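Local structure of ORF 37 (Human herpesvirus 8 type M, 3FHD) at residues Leu57-Leu63 and Leu84-Tyr88; Phe109-Phe114 and Ala128-Met132; Glu361-Leu367 and Thr457-Pro463. The protein cuts DNA as an endonuclease and exonuclease, processing branched or non-linear viral DNA to promote production of packaged unit-length linear genomes. One frame throughout, in Å; residues are numbered along the deposited sequence.

Contact 1. Residues Leu57-Leu63 and Leu84-Tyr88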
loop_
_atom_site.group_PDB
_atom_site.type_symbol
_atom_site.label_atom_id
_atom_site.label_comp_id
_atom_site.label_asym_id
_atom_site.label_seq_id
_atom_site.Cartn_x
_atom_site.Cartn_y
_atom_site.Cartn_z
ATOM N N LEU A 57 3.653 -2.257 21.316
ATOM C CA LEU A 57 3.162 -3.606 21.006
ATOM C C LEU A 57 3.722 -4.096 19.654
ATOM O O LEU A 57 3.147 -4.964 19.024
ATOM C CB LEU A 57 1.634 -3.614 21.021
ATOM C CG LEU A 57 0.970 -3.233 22.378
ATOM C CD1 LEU A 57 -0.531 -3.486 22.319
ATOM C CD2 LEU A 57 1.578 -3.988 23.531
ATOM N N SER A 58 4.836 -3.507 19.229
ATOM C CA SER A 58 5.486 -3.796 17.935
ATOM C C SER A 58 6.240 -5.146 17.921
ATOM O O SER A 58 6.617 -5.661 18.963
ATOM C CB SER A 58 6.473 -2.653 17.635
ATOM O OG SER A 58 7.559 -2.708 18.543
ATOM N N PHE A 59 6.514 -5.674 16.740
ATOM C CA PHE A 59 7.355 -6.870 16.582
ATOM C C PHE A 59 8.753 -6.626 17.217
ATOM O O PHE A 59 9.302 -7.514 17.842
ATOM C CB PHE A 59 7.501 -7.157 15.085
ATOM C CG PHE A 59 8.096 -8.552 14.732
ATOM C CD1 PHE A 59 7.706 -9.703 15.392
ATOM C CD2 PHE A 59 8.970 -8.682 13.656
ATOM C CE1 PHE A 59 8.252 -10.975 15.053
ATOM C CE2 PHE A 59 9.506 -9.981 13.292
ATOM C CZ PHE A 59 9.112 -11.105 13.978
ATOM N N SER A 60 9.316 -5.434 17.036
ATOM C CA SER A 60 10.653 -5.114 17.577
ATOM C C SER A 60 10.679 -5.230 19.102
ATOM O O SER A 60 11.583 -5.875 19.662
ATOM C CB SER A 60 11.131 -3.734 17.087
ATOM O OG SER A 60 11.185 -3.690 15.650
ATOM N N LYS A 61 9.689 -4.631 19.777
ATOM C CA LYS A 61 9.625 -4.697 21.229
ATOM C C LYS A 61 9.318 -6.124 21.711
ATOM O O LYS A 61 9.803 -6.553 22.752
ATOM C CB LYS A 61 8.595 -3.705 21.777
ATOM C CG LYS A 61 8.924 -2.215 21.528
ATOM C CD LYS A 61 10.211 -1.769 22.194
ATOM C CE LYS A 61 10.277 -0.221 22.337
ATOM N NZ LYS A 61 9.944 0.525 21.059
ATOM N N PHE A 62 8.481 -6.848 20.970
ATOM C CA PHE A 62 8.298 -8.283 21.195
ATOM C C PHE A 62 9.670 -9.046 21.225
ATOM O O PHE A 62 9.978 -9.760 22.179
ATOM C CB PHE A 62 7.326 -8.828 20.132
ATOM C CG PHE A 62 7.177 -10.323 20.135
ATOM C CD1 PHE A 62 6.410 -10.958 21.111
ATOM C CD2 PHE A 62 7.775 -11.080 19.151
ATOM C CE1 PHE A 62 6.262 -12.350 21.093
ATOM C CE2 PHE A 62 7.642 -12.478 19.123
ATOM C CZ PHE A 62 6.883 -13.110 20.096
ATOM N N LEU A 63 10.498 -8.875 20.195
ATOM C CA LEU A 63 11.736 -9.635 20.071
ATOM C C LEU A 63 12.807 -9.207 21.089
ATOM O O LEU A 63 13.773 -9.955 21.361
ATOM C CB LEU A 63 12.286 -9.515 18.639
ATOM C CG LEU A 63 11.426 -10.106 17.531
ATOM C CD1 LEU A 63 12.114 -9.868 16.171
ATOM C CD2 LEU A 63 11.163 -11.581 17.798
ATOM N N LEU A 84 8.013 -17.111 13.409
ATOM C CA LEU A 84 8.131 -16.172 14.539
ATOM C C LEU A 84 7.166 -14.954 14.375
ATOM O O LEU A 84 6.632 -14.423 15.355
ATOM C CB LEU A 84 9.601 -15.751 14.704
ATOM C CG LEU A 84 9.974 -14.833 15.862
ATOM C CD1 LEU A 84 9.434 -15.368 17.206
ATOM C CD2 LEU A 84 11.499 -14.614 15.897
ATOM N N ARG A 85 6.935 -14.549 13.131
ATOM C CA ARG A 85 5.938 -13.503 12.813
ATOM C C ARG A 85 4.502 -13.965 13.182
ATOM O O ARG A 85 3.725 -13.165 13.718
ATOM C CB ARG A 85 6.024 -13.139 11.314
ATOM C CG ARG A 85 5.141 -11.959 10.904
ATOM C CD ARG A 85 5.551 -10.665 11.570
ATOM N NE ARG A 85 4.516 -9.630 11.383
ATOM C CZ ARG A 85 4.674 -8.334 11.640
ATOM N NH1 ARG A 85 5.852 -7.878 12.018
ATOM N NH2 ARG A 85 3.651 -7.496 11.456
ATOM N N MET A 86 4.184 -15.236 12.889
ATOM C CA MET A 86 2.895 -15.858 13.282
ATOM C C MET A 86 2.747 -15.861 14.805
ATOM O O MET A 86 1.703 -15.469 15.321
ATOM C CB MET A 86 2.764 -17.295 12.733
ATOM C CG MET A 86 2.457 -17.365 11.232
ATOM S SD MET A 86 0.979 -16.463 10.689
ATOM C CE MET A 86 1.696 -15.698 9.300
ATOM N N ALA A 87 3.818 -16.240 15.515
ATOM C CA ALA A 87 3.861 -16.204 17.004
ATOM C C ALA A 87 3.564 -14.791 17.535
ATOM O O ALA A 87 2.733 -14.616 18.445
ATOM C CB ALA A 87 5.237 -16.667 17.505
ATOM N N TYR A 88 4.260 -13.797 16.985
ATOM C CA TYR A 88 3.995 -12.379 17.300
ATOM C C TYR A 88 2.533 -11.993 17.059
ATOM O O TYR A 88 1.917 -11.359 17.933
ATOM C CB TYR A 88 4.901 -11.445 16.468
ATOM C CG TYR A 88 4.442 -9.988 16.504
ATOM C CD1 TYR A 88 4.526 -9.244 17.675
ATOM C CD2 TYR A 88 3.885 -9.387 15.362
ATOM C CE1 TYR A 88 4.077 -7.896 17.731
ATOM C CE2 TYR A 88 3.412 -8.053 15.403
ATOM C CZ TYR A 88 3.544 -7.318 16.589
ATOM O OH TYR A 88 3.087 -6.016 16.626
HETATM O O HOH W 1 5.038 -5.253 14.336
#
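With CG turned away from the backbone N in both Phe59 and Tyr88 (chi1 166° in Tyr88), each ring reaches over to the opposite helix, and together with Phe62 they form an aromatic cluster where the segments 59-63 and 84-88 of two helices cross at 99°. Tyr88 packs against both phenylalanines: Phe59 CB lies over a face of its ring, 4.1 Å from the ring centroid, and Phe62 CB comes obliquely, 3.7 Å from Tyr88 CD1. Phe62 in turn receives Tyr88 CA over one face and Leu84 CD1 at its edge. Both Phe-Tyr ring pairs are oblique, and CH-pi contacts accompany them. The Phe59 ring is sandwiched: Leu63 CD1 lies over the rim of one face and Arg85 CD over the centre of the other. Bent at chi2, Arg85 then sends NH1 to 3.6 Å from Phe59 CB; its charged end is held elsewhere, by Leu160 O, Asp162 O and Gln231 OE1. Beside the cluster, Leu63 CD2 touches Leu84 CD2 at 3.6 Å. Ser58 N-caps the short helix, its OG accepting from Lys61 N at 3.1 Å. One water accepts from Phe59 N and makes a weak bond to the Tyr88 hydroxyl. That hydroxyl, Tyr88 OH, donates to a lone pair of Leu57 O in the carbonyl plane, at 2.6 Å and with a C=O...O angle of 140°.

Contact 2. Residues Phe109-Phe114 and Ala128-Met132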
loop_
_atom_site.group_PDB
_atom_site.type_symbol
_atom_site.label_atom_id
_atom_site.label_comp_id
_atom_site.label_asym_id
_atom_site.label_seq_id
_atom_site.Cartn_x
_atom_site.Cartn_y
_atom_site.Cartn_z
ATOM N N PHE A 109 -6.111 -19.221 16.235
ATOM C CA PHE A 109 -4.899 -19.812 16.767
ATOM C C PHE A 109 -5.249 -20.851 17.801
ATOM O O PHE A 109 -4.858 -22.014 17.690
ATOM C CB PHE A 109 -4.017 -18.748 17.447
ATOM C CG PHE A 109 -3.088 -18.007 16.506
ATOM C CD1 PHE A 109 -1.953 -18.629 15.983
ATOM C CD2 PHE A 109 -3.338 -16.658 16.178
ATOM C CE1 PHE A 109 -1.101 -17.912 15.115
ATOM C CE2 PHE A 109 -2.489 -15.937 15.330
ATOM C CZ PHE A 109 -1.382 -16.551 14.801
ATOM N N VAL A 110 -5.994 -20.434 18.818
ATOM C CA VAL A 110 -6.336 -21.355 19.912
ATOM C C VAL A 110 -7.053 -22.624 19.408
ATOM O O VAL A 110 -6.653 -23.752 19.742
ATOM C CB VAL A 110 -7.084 -20.633 21.058
ATOM C CG1 VAL A 110 -7.623 -21.631 22.106
ATOM C CG2 VAL A 110 -6.166 -19.621 21.735
ATOM N N ASP A 111 -8.077 -22.459 18.576
ATOM C CA ASP A 111 -8.850 -23.609 18.105
ATOM C C ASP A 111 -8.190 -24.480 17.020
ATOM O O ASP A 111 -8.337 -25.703 17.039
ATOM C CB ASP A 111 -10.220 -23.163 17.600
ATOM C CG ASP A 111 -11.084 -22.545 18.691
ATOM O OD1 ASP A 111 -11.077 -23.042 19.838
ATOM O OD2 ASP A 111 -11.795 -21.563 18.386
ATOM N N ARG A 112 -7.516 -23.864 16.051
ATOM C CA ARG A 112 -7.058 -24.592 14.867
ATOM C C ARG A 112 -5.549 -24.816 14.852
ATOM O O ARG A 112 -5.056 -25.693 14.150
ATOM C CB ARG A 112 -7.462 -23.854 13.584
ATOM C CG ARG A 112 -8.978 -23.714 13.351
ATOM C CD ARG A 112 -9.624 -25.092 13.203
ATOM N NE ARG A 112 -11.013 -25.093 13.648
ATOM C CZ ARG A 112 -11.731 -26.196 13.838
ATOM N NH1 ARG A 112 -12.998 -26.095 14.229
ATOM N NH2 ARG A 112 -11.192 -27.402 13.630
ATOM N N VAL A 113 -4.814 -24.003 15.591
ATOM C CA VAL A 113 -3.349 -24.088 15.560
ATOM C C VAL A 113 -2.827 -24.726 16.855
ATOM O O VAL A 113 -1.826 -25.434 16.816
ATOM C CB VAL A 113 -2.674 -22.693 15.274
ATOM C CG1 VAL A 113 -1.115 -22.771 15.246
ATOM C CG2 VAL A 113 -3.191 -22.071 13.968
ATOM N N PHE A 114 -3.496 -24.463 17.982
ATOM C CA PHE A 114 -2.981 -24.859 19.310
ATOM C C PHE A 114 -3.708 -26.072 19.880
ATOM O O PHE A 114 -3.534 -26.392 21.052
ATOM C CB PHE A 114 -3.082 -23.724 20.351
ATOM C CG PHE A 114 -2.326 -22.458 20.009
ATOM C CD1 PHE A 114 -1.340 -22.420 19.016
ATOM C CD2 PHE A 114 -2.558 -21.303 20.771
ATOM C CE1 PHE A 114 -0.648 -21.228 18.731
ATOM C CE2 PHE A 114 -1.864 -20.101 20.504
ATOM C CZ PHE A 114 -0.922 -20.058 19.491
ATOM N N ALA A 128 3.964 -24.404 17.928
ATOM C CA ALA A 128 2.661 -24.586 17.264
ATOM C C ALA A 128 2.573 -23.770 15.963
ATOM O O ALA A 128 2.041 -24.252 14.940
ATOM C CB ALA A 128 1.521 -24.209 18.214
ATOM N N CYS A 129 3.066 -22.533 16.013
ATOM C CA CYS A 129 3.172 -21.703 14.799
ATOM C C CYS A 129 4.110 -22.313 13.766
ATOM O O CYS A 129 3.827 -22.266 12.575
ATOM C CB CYS A 129 3.584 -20.273 15.140
ATOM S SG CYS A 129 2.250 -19.412 15.978
ATOM N N SER A 130 5.213 -22.921 14.226
ATOM C CA SER A 130 6.124 -23.595 13.315
ATOM C C SER A 130 5.461 -24.750 12.558
ATOM O O SER A 130 5.952 -25.167 11.490
ATOM C CB SER A 130 7.347 -24.118 14.073
ATOM O OG SER A 130 8.355 -24.458 13.136
ATOM N N GLN A 131 4.368 -25.275 13.119
ATOM C CA GLN A 131 3.675 -26.458 12.583
ATOM C C GLN A 131 2.465 -26.092 11.698
ATOM O O GLN A 131 1.761 -26.979 11.188
ATOM C CB GLN A 131 3.251 -27.378 13.747
ATOM C CG GLN A 131 4.412 -28.075 14.452
ATOM C CD GLN A 131 4.042 -28.623 15.836
ATOM O OE1 GLN A 131 2.884 -28.956 16.101
ATOM N NE2 GLN A 131 5.039 -28.724 16.722
ATOM N N MET A 132 2.225 -24.792 11.507
ATOM C CA MET A 132 1.123 -24.334 10.640
ATOM C C MET A 132 1.397 -24.635 9.170
ATOM O O MET A 132 2.530 -24.627 8.750
ATOM C CB MET A 132 0.889 -22.822 10.773
ATOM C CG MET A 132 0.507 -22.346 12.148
ATOM S SD MET A 132 0.414 -20.526 12.204
ATOM C CE MET A 132 -1.119 -20.287 11.294
HETATM O O HOH W 2 0.159 -26.080 15.108
#
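Val113 and Phe114 meet the last turn of helix 122-130 from the end of helix 104-113, where a wider pi-type turn lets Phe109 O accept from both Val113 N and Phe114 N; the nearest CA atoms are those of Phe114 and Ala128, 6.0 Å apart. Val113 is central. Its CG1, anti to the backbone N (chi1 180°), points between Ala128 O and Met132 CG, 3.5 Å from Met132 CG, and CG2 lies 3.8 Å from Met132 CE. The Val113 and Met132 side chains cross at about a right angle. On one flank, Ala128 CB rests obliquely on the Phe114 ring, 3.5 Å from CD1, and Cys129 SG lies at the edge of that ring. On another flank the Phe109 ring brings CE1 to 3.8 Å from Cys129 SG and 4.2 Å from Met132 SD, both sulfurs approaching obliquely. A water donates to Val113 O at 2.7 Å and to Ala128 O at 2.6 Å, bridging the two carbonyls. Tyr90 of helix 83-100 packs edge-to-face with both Phe109 and Phe114. The whole is an apolar helix-helix junction, with paired Cys-aromatic and Met-aromatic contacts, in an all-helical part of the nuclease away from its metal site.

Contact 3. Residues Glu361-Leu367 and Thr457-Pro463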
loop_
_atom_site.group_PDB
_atom_site.type_symbol
_atom_site.label_atom_id
_atom_site.label_comp_id
_atom_site.label_asym_id
_atom_site.label_seq_id
_atom_site.Cartn_x
_atom_site.Cartn_y
_atom_site.Cartn_z
ATOM N N GLU A 361 -1.483 3.150 -23.098
ATOM C CA GLU A 361 -1.521 4.564 -22.689
ATOM C C GLU A 361 -2.376 4.855 -21.445
ATOM O O GLU A 361 -3.225 4.050 -21.055
ATOM C CB GLU A 361 -1.968 5.449 -23.863
ATOM C CG GLU A 361 -1.069 5.338 -25.085
ATOM C CD GLU A 361 -1.520 6.251 -26.208
ATOM O OE1 GLU A 361 -2.701 6.162 -26.596
ATOM O OE2 GLU A 361 -0.698 7.055 -26.697
ATOM N N SER A 362 -2.127 6.012 -20.826
ATOM C CA SER A 362 -2.914 6.498 -19.687
ATOM C C SER A 362 -4.293 6.997 -20.136
ATOM O O SER A 362 -4.429 7.529 -21.228
ATOM C CB SER A 362 -2.185 7.643 -18.995
ATOM O OG SER A 362 -1.080 7.189 -18.247
ATOM N N ASP A 363 -5.310 6.812 -19.298
ATOM C CA ASP A 363 -6.613 7.426 -19.529
ATOM C C ASP A 363 -6.683 8.732 -18.755
ATOM O O ASP A 363 -6.393 8.750 -17.555
ATOM C CB ASP A 363 -7.741 6.510 -19.062
ATOM C CG ASP A 363 -7.879 5.260 -19.927
ATOM O OD1 ASP A 363 -7.961 5.397 -21.152
ATOM O OD2 ASP A 363 -7.909 4.139 -19.381
ATOM N N VAL A 364 -7.074 9.817 -19.426
ATOM C CA VAL A 364 -7.263 11.091 -18.722
ATOM C C VAL A 364 -8.757 11.430 -18.632
ATOM O O VAL A 364 -9.433 11.397 -19.627
ATOM C CB VAL A 364 -6.490 12.238 -19.411
ATOM C CG1 VAL A 364 -6.721 13.550 -18.663
ATOM C CG2 VAL A 364 -5.002 11.893 -19.474
ATOM N N TYR A 365 -9.245 11.758 -17.429
ATOM C CA TYR A 365 -10.645 12.120 -17.196
ATOM C C TYR A 365 -10.720 13.567 -16.746
ATOM O O TYR A 365 -10.255 13.920 -15.668
ATOM C CB TYR A 365 -11.284 11.239 -16.117
ATOM C CG TYR A 365 -11.209 9.782 -16.422
ATOM C CD1 TYR A 365 -12.239 9.162 -17.121
ATOM C CD2 TYR A 365 -10.085 9.026 -16.065
ATOM C CE1 TYR A 365 -12.195 7.813 -17.422
ATOM C CE2 TYR A 365 -10.017 7.662 -16.380
ATOM C CZ TYR A 365 -11.088 7.077 -17.078
ATOM O OH TYR A 365 -11.074 5.738 -17.408
ATOM N N VAL A 366 -11.286 14.412 -17.587
ATOM C CA VAL A 366 -11.551 15.794 -17.197
ATOM C C VAL A 366 -12.912 15.796 -16.504
ATOM O O VAL A 366 -13.893 15.296 -17.059
ATOM C CB VAL A 366 -11.543 16.725 -18.421
ATOM C CG1 VAL A 366 -11.947 18.155 -18.021
ATOM C CG2 VAL A 366 -10.165 16.705 -19.106
ATOM N N LEU A 367 -12.989 16.336 -15.290
ATOM C CA LEU A 367 -14.260 16.287 -14.578
ATOM C C LEU A 367 -15.080 17.546 -14.819
ATOM O O LEU A 367 -14.511 18.605 -15.089
ATOM C CB LEU A 367 -14.035 16.048 -13.078
ATOM C CG LEU A 367 -13.137 14.842 -12.728
ATOM C CD1 LEU A 367 -12.652 14.889 -11.283
ATOM C CD2 LEU A 367 -13.863 13.524 -13.032
ATOM N N THR A 457 -10.582 17.984 -10.104
ATOM C CA THR A 457 -10.674 18.555 -11.439
ATOM C C THR A 457 -10.279 17.565 -12.533
ATOM O O THR A 457 -10.814 17.617 -13.642
ATOM C CB THR A 457 -9.757 19.802 -11.592
ATOM O OG1 THR A 457 -8.407 19.406 -11.317
ATOM C CG2 THR A 457 -10.172 20.929 -10.636
ATOM N N LEU A 458 -9.335 16.679 -12.222
ATOM C CA LEU A 458 -8.709 15.838 -13.226
ATOM C C LEU A 458 -8.270 14.533 -12.595
ATOM O O LEU A 458 -7.761 14.524 -11.467
ATOM C CB LEU A 458 -7.495 16.567 -13.783
ATOM C CG LEU A 458 -6.701 16.061 -14.990
ATOM C CD1 LEU A 458 -7.494 16.263 -16.289
ATOM C CD2 LEU A 458 -5.364 16.845 -15.044
ATOM N N LEU A 459 -8.469 13.443 -13.335
ATOM C CA LEU A 459 -8.046 12.101 -12.933
ATOM C C LEU A 459 -7.233 11.466 -14.063
ATOM O O LEU A 459 -7.659 11.440 -15.217
ATOM C CB LEU A 459 -9.262 11.234 -12.563
ATOM C CG LEU A 459 -9.003 9.798 -12.053
ATOM C CD1 LEU A 459 -8.345 9.787 -10.699
ATOM C CD2 LEU A 459 -10.292 8.974 -12.027
ATOM N N ILE A 460 -6.042 10.982 -13.743
ATOM C CA ILE A 460 -5.250 10.238 -14.714
ATOM C C ILE A 460 -5.062 8.801 -14.196
ATOM O O ILE A 460 -4.692 8.620 -13.043
ATOM C CB ILE A 460 -3.895 10.910 -14.930
ATOM C CG1 ILE A 460 -4.111 12.374 -15.412
ATOM C CG2 ILE A 460 -3.047 10.095 -15.912
ATOM C CD1 ILE A 460 -2.852 13.059 -15.890
ATOM N N VAL A 461 -5.334 7.814 -15.048
ATOM C CA VAL A 461 -5.157 6.414 -14.689
ATOM C C VAL A 461 -4.075 5.858 -15.602
ATOM O O VAL A 461 -4.203 5.896 -16.833
ATOM C CB VAL A 461 -6.484 5.598 -14.780
ATOM C CG1 VAL A 461 -6.243 4.109 -14.465
ATOM C CG2 VAL A 461 -7.551 6.165 -13.820
ATOM N N THR A 462 -3.003 5.377 -14.979
ATOM C CA THR A 462 -1.820 4.890 -15.656
ATOM C C THR A 462 -1.605 3.403 -15.312
ATOM O O THR A 462 -1.461 3.068 -14.130
ATOM C CB THR A 462 -0.583 5.742 -15.217
ATOM O OG1 THR A 462 -0.817 7.128 -15.537
ATOM C CG2 THR A 462 0.683 5.286 -15.917
ATOM N N PRO A 463 -1.591 2.510 -16.333
ATOM C CA PRO A 463 -1.279 1.082 -16.133
ATOM C C PRO A 463 0.175 0.845 -15.680
ATOM O O PRO A 463 1.074 1.657 -15.985
ATOM C CB PRO A 463 -1.528 0.456 -17.524
ATOM C CG PRO A 463 -1.460 1.551 -18.467
ATOM C CD PRO A 463 -1.913 2.800 -17.744
HETATM O O HOH W 3 -12.327 19.682 -14.627
#
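Asp363 with Val461 and Tyr365 with Leu459 form antiparallel hydrogen-bonded pairs, two backbone bonds to each. The shortest, Tyr365 N to Leu459 O at 2.7 Å, runs nearly along the C=O axis. Leu367 N to Thr457 O adds a fifth at 3.0 Å, but the donor stands 38° out of the carbonyl plane, and a water donates to both Leu367 O and Thr457 O. Val364 with Ile460 and Val366 with Leu458 are non-hydrogen-bonded pairs, where CA-H...O contacts such as Ile460 CA to Asp363 O accompany the close approach of the backbones. These are neighbouring strands of the mixed sheet of the PD-(D/E)XK nuclease fold, and Thr457 and Leu458 both face Phe430 on the next strand in a classic beta bulge. Apolar contacts divide between the faces. On one, Leu458 CD1 fits between Val364 CG1 at 3.7 Å and Val366 CG2 at 3.9 Å. On the other, with CG beside the backbone N (chi1 -57°), the Tyr365 ring lies alongside Leu459, its CD2 4.0 Å from Leu459 CD2, and brings CE2 to 3.9 Å from Val461 CG2; helix 203-217 covers this side, and Leu459 is about 7 Å, side chain to side chain, from the magnesium ligand Ile267. Polar contacts gather near the start of strand 362-367: Ser362 OG and Thr462 OG1 lie 2.7 Å apart, Ser362 OG also bonds Leu387 O, and Asp363 OD1 forms salt bridges with Lys384 and Arg382.

From the N terminus the three contacts follow in series, none nested in or crossing another. Contact 1 closes a loop of 20 residues between helix 59-64 and helix 83-100. The chain runs on along that second helix into helix 104-113, and contact 2 closes the next, 13-residue loop onto helix 122-130. These two touch: Cys129 SG and Met132 SD pack on Met86, and Phe109 CZ lies against Met86 O, so helix 83-100 is shared between them. Contact 3 spans 89 residues, including strands 379-389 and 423-432, and joins two strands of the main sheet. Its centre lies about 42 Å from that of contact 1, on the opposite side of the chain's centre.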